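Side-chain contact in methyl-CpG-binding domain protein 1 (Homo sapiens, PDB 5W9Q), which represses transcription at methylated CpG islands and, through its third CXXC-type zinc finger, binds DNA containing unmethylated CpG dinucleotides: residues A[36-39]-A[40-43]. Sequence-based numbering, arbitrary orientation.
With nucleotides of chain C; nucleotides of chain D.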
loop_
_atom_site.group_PDB
_atom_site.type_symbol
_atom_site.label_atom_id
_atom_site.label_comp_id
_atom_site.label_asym_id
_atom_site.label_seq_id
_atom_site.Cartn_x
_atom_site.Cartn_y
_atom_site.Cartn_z
ATOM N N GLY A 36 -8.394 -9.900 7.443
ATOM C CA GLY A 36 -7.394 -9.585 8.417
ATOM C C GLY A 36 -7.956 -8.927 9.633
ATOM O O GLY A 36 -9.160 -8.650 9.709
ATOM N N SER A 37 -7.048 -8.643 10.570
ATOM C CA SER A 37 -7.366 -8.161 11.893
ATOM C C SER A 37 -7.039 -6.657 12.069
ATOM O O SER A 37 -7.132 -6.149 13.190
ATOM C CB SER A 37 -6.626 -9.032 12.958
ATOM O OG SER A 37 -5.192 -8.997 12.804
ATOM N N ASN A 38 -6.671 -5.946 10.971
ATOM C CA ASN A 38 -6.482 -4.488 11.035
ATOM C C ASN A 38 -5.448 -4.070 12.116
ATOM O O ASN A 38 -5.704 -3.134 12.892
ATOM C CB ASN A 38 -7.847 -3.812 11.381
ATOM C CG ASN A 38 -7.938 -2.389 10.885
ATOM O OD1 ASN A 38 -7.345 -2.033 9.855
ATOM N ND2 ASN A 38 -8.695 -1.590 11.571
ATOM N N GLN A 39 -4.338 -4.799 12.206
ATOM C CA GLN A 39 -3.272 -4.472 13.135
ATOM C C GLN A 39 -2.190 -3.611 12.577
ATOM O O GLN A 39 -1.443 -2.981 13.353
ATOM C CB GLN A 39 -2.679 -5.763 13.754
ATOM C CG GLN A 39 -3.724 -6.643 14.448
ATOM C CD GLN A 39 -3.093 -7.828 15.145
ATOM O OE1 GLN A 39 -2.240 -8.542 14.566
ATOM N NE2 GLN A 39 -3.458 -8.029 16.372
ATOM N N LYS A 40 -2.067 -3.586 11.206
ATOM C CA LYS A 40 -1.074 -2.840 10.519
ATOM C C LYS A 40 -1.565 -1.586 9.869
ATOM O O LYS A 40 -0.899 -0.586 9.943
ATOM C CB LYS A 40 -0.406 -3.731 9.462
ATOM C CG LYS A 40 0.217 -4.966 10.076
ATOM C CD LYS A 40 1.228 -5.587 9.140
ATOM C CE LYS A 40 2.331 -6.299 9.895
ATOM N NZ LYS A 40 1.783 -7.578 10.358
ATOM N N ARG A 41 -2.725 -1.637 9.205
ATOM C CA ARG A 41 -3.415 -0.430 8.706
ATOM C C ARG A 41 -2.597 0.447 7.756
ATOM O O ARG A 41 -2.426 1.666 7.954
ATOM C CB ARG A 41 -3.900 0.433 9.929
ATOM C CG ARG A 41 -4.631 -0.348 10.983
ATOM C CD ARG A 41 -4.972 0.538 12.159
ATOM N NE ARG A 41 -5.798 -0.210 13.063
ATOM C CZ ARG A 41 -6.479 0.273 14.062
ATOM N NH1 ARG A 41 -6.475 1.574 14.356
ATOM N NH2 ARG A 41 -7.212 -0.558 14.764
ATOM N N GLN A 42 -2.110 -0.206 6.700
ATOM C CA GLN A 42 -1.350 0.427 5.645
ATOM C C GLN A 42 -1.941 0.005 4.309
ATOM O O GLN A 42 -2.633 -1.051 4.167
ATOM C CB GLN A 42 0.103 -0.007 5.729
ATOM C CG GLN A 42 0.804 0.262 7.088
ATOM C CD GLN A 42 0.820 1.711 7.542
ATOM O OE1 GLN A 42 0.645 2.631 6.754
ATOM N NE2 GLN A 42 1.033 1.915 8.896
ATOM N N LYS A 43 -1.685 0.811 3.299
ATOM C CA LYS A 43 -2.131 0.426 1.980
ATOM C C LYS A 43 -1.284 -0.674 1.386
ATOM O O LYS A 43 -0.180 -0.911 1.825
ATOM C CB LYS A 43 -2.303 1.602 1.048
ATOM C CG LYS A 43 -1.149 2.454 0.772
ATOM C CD LYS A 43 -1.485 3.302 -0.499
ATOM C CE LYS A 43 -0.741 4.584 -0.498
ATOM N NZ LYS A 43 -1.002 5.293 -1.770
ATOM P P DA C 5 -6.157 2.750 1.482
ATOM O OP1 DA C 5 -5.904 3.358 0.178
ATOM O OP2 DA C 5 -6.017 1.265 1.631
ATOM O "O5'" DA C 5 -5.229 3.543 2.515
ATOM C "C5'" DA C 5 -5.190 4.983 2.483
ATOM C "C4'" DA C 5 -4.472 5.503 3.705
ATOM O "O4'" DA C 5 -5.268 5.213 4.900
ATOM C "C3'" DA C 5 -3.106 4.840 3.944
ATOM O "O3'" DA C 5 -2.085 5.718 4.437
ATOM C "C2'" DA C 5 -3.388 3.866 5.065
ATOM C "C1'" DA C 5 -4.365 4.726 5.866
ATOM N N9 DA C 5 -5.112 4.077 6.928
ATOM C C8 DA C 5 -5.543 2.783 7.057
ATOM N N7 DA C 5 -6.165 2.543 8.194
ATOM C C5 DA C 5 -6.136 3.766 8.852
ATOM C C6 DA C 5 -6.637 4.185 10.107
ATOM N N6 DA C 5 -7.269 3.375 10.957
ATOM N N1 DA C 5 -6.408 5.465 10.482
ATOM C C2 DA C 5 -5.734 6.266 9.643
ATOM N N3 DA C 5 -5.241 5.995 8.428
ATOM C C4 DA C 5 -5.491 4.718 8.087
ATOM P P DC D 6 -2.114 -2.806 19.128
ATOM O OP1 DC D 6 -2.445 -2.998 20.591
ATOM O OP2 DC D 6 -2.696 -3.725 18.101
ATOM O "O5'" DC D 6 -2.510 -1.306 18.820
ATOM C "C5'" DC D 6 -1.983 -0.271 19.649
ATOM C "C4'" DC D 6 -2.457 1.062 19.153
ATOM O "O4'" DC D 6 -1.741 1.331 17.902
ATOM C "C3'" DC D 6 -3.948 1.130 18.801
ATOM O "O3'" DC D 6 -4.458 2.450 19.006
ATOM C "C2'" DC D 6 -3.932 1.004 17.277
ATOM C "C1'" DC D 6 -2.682 1.805 16.975
ATOM N N1 DC D 6 -2.087 1.697 15.593
ATOM C C2 DC D 6 -1.459 2.817 15.035
ATOM O O2 DC D 6 -1.364 3.851 15.707
ATOM N N3 DC D 6 -0.896 2.721 13.795
ATOM C C4 DC D 6 -0.979 1.582 13.116
ATOM N N4 DC D 6 -0.468 1.559 11.880
ATOM C C5 DC D 6 -1.645 0.436 13.643
ATOM C C6 DC D 6 -2.178 0.535 14.879
ATOM P P DC C 6 -1.074 6.415 3.446
ATOM O OP1 DC C 6 -1.762 6.615 2.147
ATOM O OP2 DC C 6 0.249 5.733 3.536
ATOM O "O5'" DC C 6 -0.810 7.829 4.108
ATOM C "C5'" DC C 6 -1.866 8.815 4.220
ATOM C "C4'" DC C 6 -1.833 9.431 5.606
ATOM O "O4'" DC C 6 -2.347 8.493 6.557
ATOM C "C3'" DC C 6 -0.447 9.830 6.124
ATOM O "O3'" DC C 6 -0.509 11.187 6.558
ATOM C "C2'" DC C 6 -0.178 8.878 7.291
ATOM C "C1'" DC C 6 -1.550 8.507 7.746
ATOM N N1 DC C 6 -1.712 7.198 8.359
ATOM C C2 DC C 6 -2.221 7.093 9.661
ATOM O O2 DC C 6 -2.363 8.130 10.346
ATOM N N3 DC C 6 -2.474 5.872 10.172
ATOM C C4 DC C 6 -2.284 4.782 9.430
ATOM N N4 DC C 6 -2.576 3.601 9.973
ATOM C C5 DC C 6 -1.773 4.854 8.093
ATOM C C6 DC C 6 -1.505 6.069 7.604
#
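Asn38 and Arg41 meet round a turn in the continuous loop 36-43, their CA atoms 5.6 Å apart. Both have positive phi (56° and 57°), and these two bends shape the loop as it runs along the DNA bases after helix 26-30. The carboxylate of Asp30, at the end of that helix, takes hydrogen bonds from the backbone N of Gln39 (OD1) and of Arg41 (OD2). The hydrogen bond between the two segments runs from Arg41 NE to Asn38 O, 2.9 Å long and nearly straight (169° at the hydrogen); the acceptor lies in the guanidinium plane, whereas NE stands above the carbonyl plane. Extended from CG to NE, the arginine chain crosses the asparagine side chain at about a right angle, and Asn38 OD1 touches Arg41 CG at 3.4 Å. Above one guanidinium face, displaced toward its rim, lies C2' of DC6 of chain D, while Arg41 CD packs 3.6 Å from C5 of its base. With an alanine here, Asn38 O would probably lose this donor, and C5 its packing against CD. Two neighbouring carbonyls read the CpG cytosines: N4 of DC6 of chain D donates to Lys40 O (2.9 Å), and N4 of DC6 of chain C to Arg41 O (2.8 Å). The cytosines are thus read by backbone acceptors, probably placed by the loop's two bends and the Asp30 bonds, and a guanine O6 by Gln42 NE2.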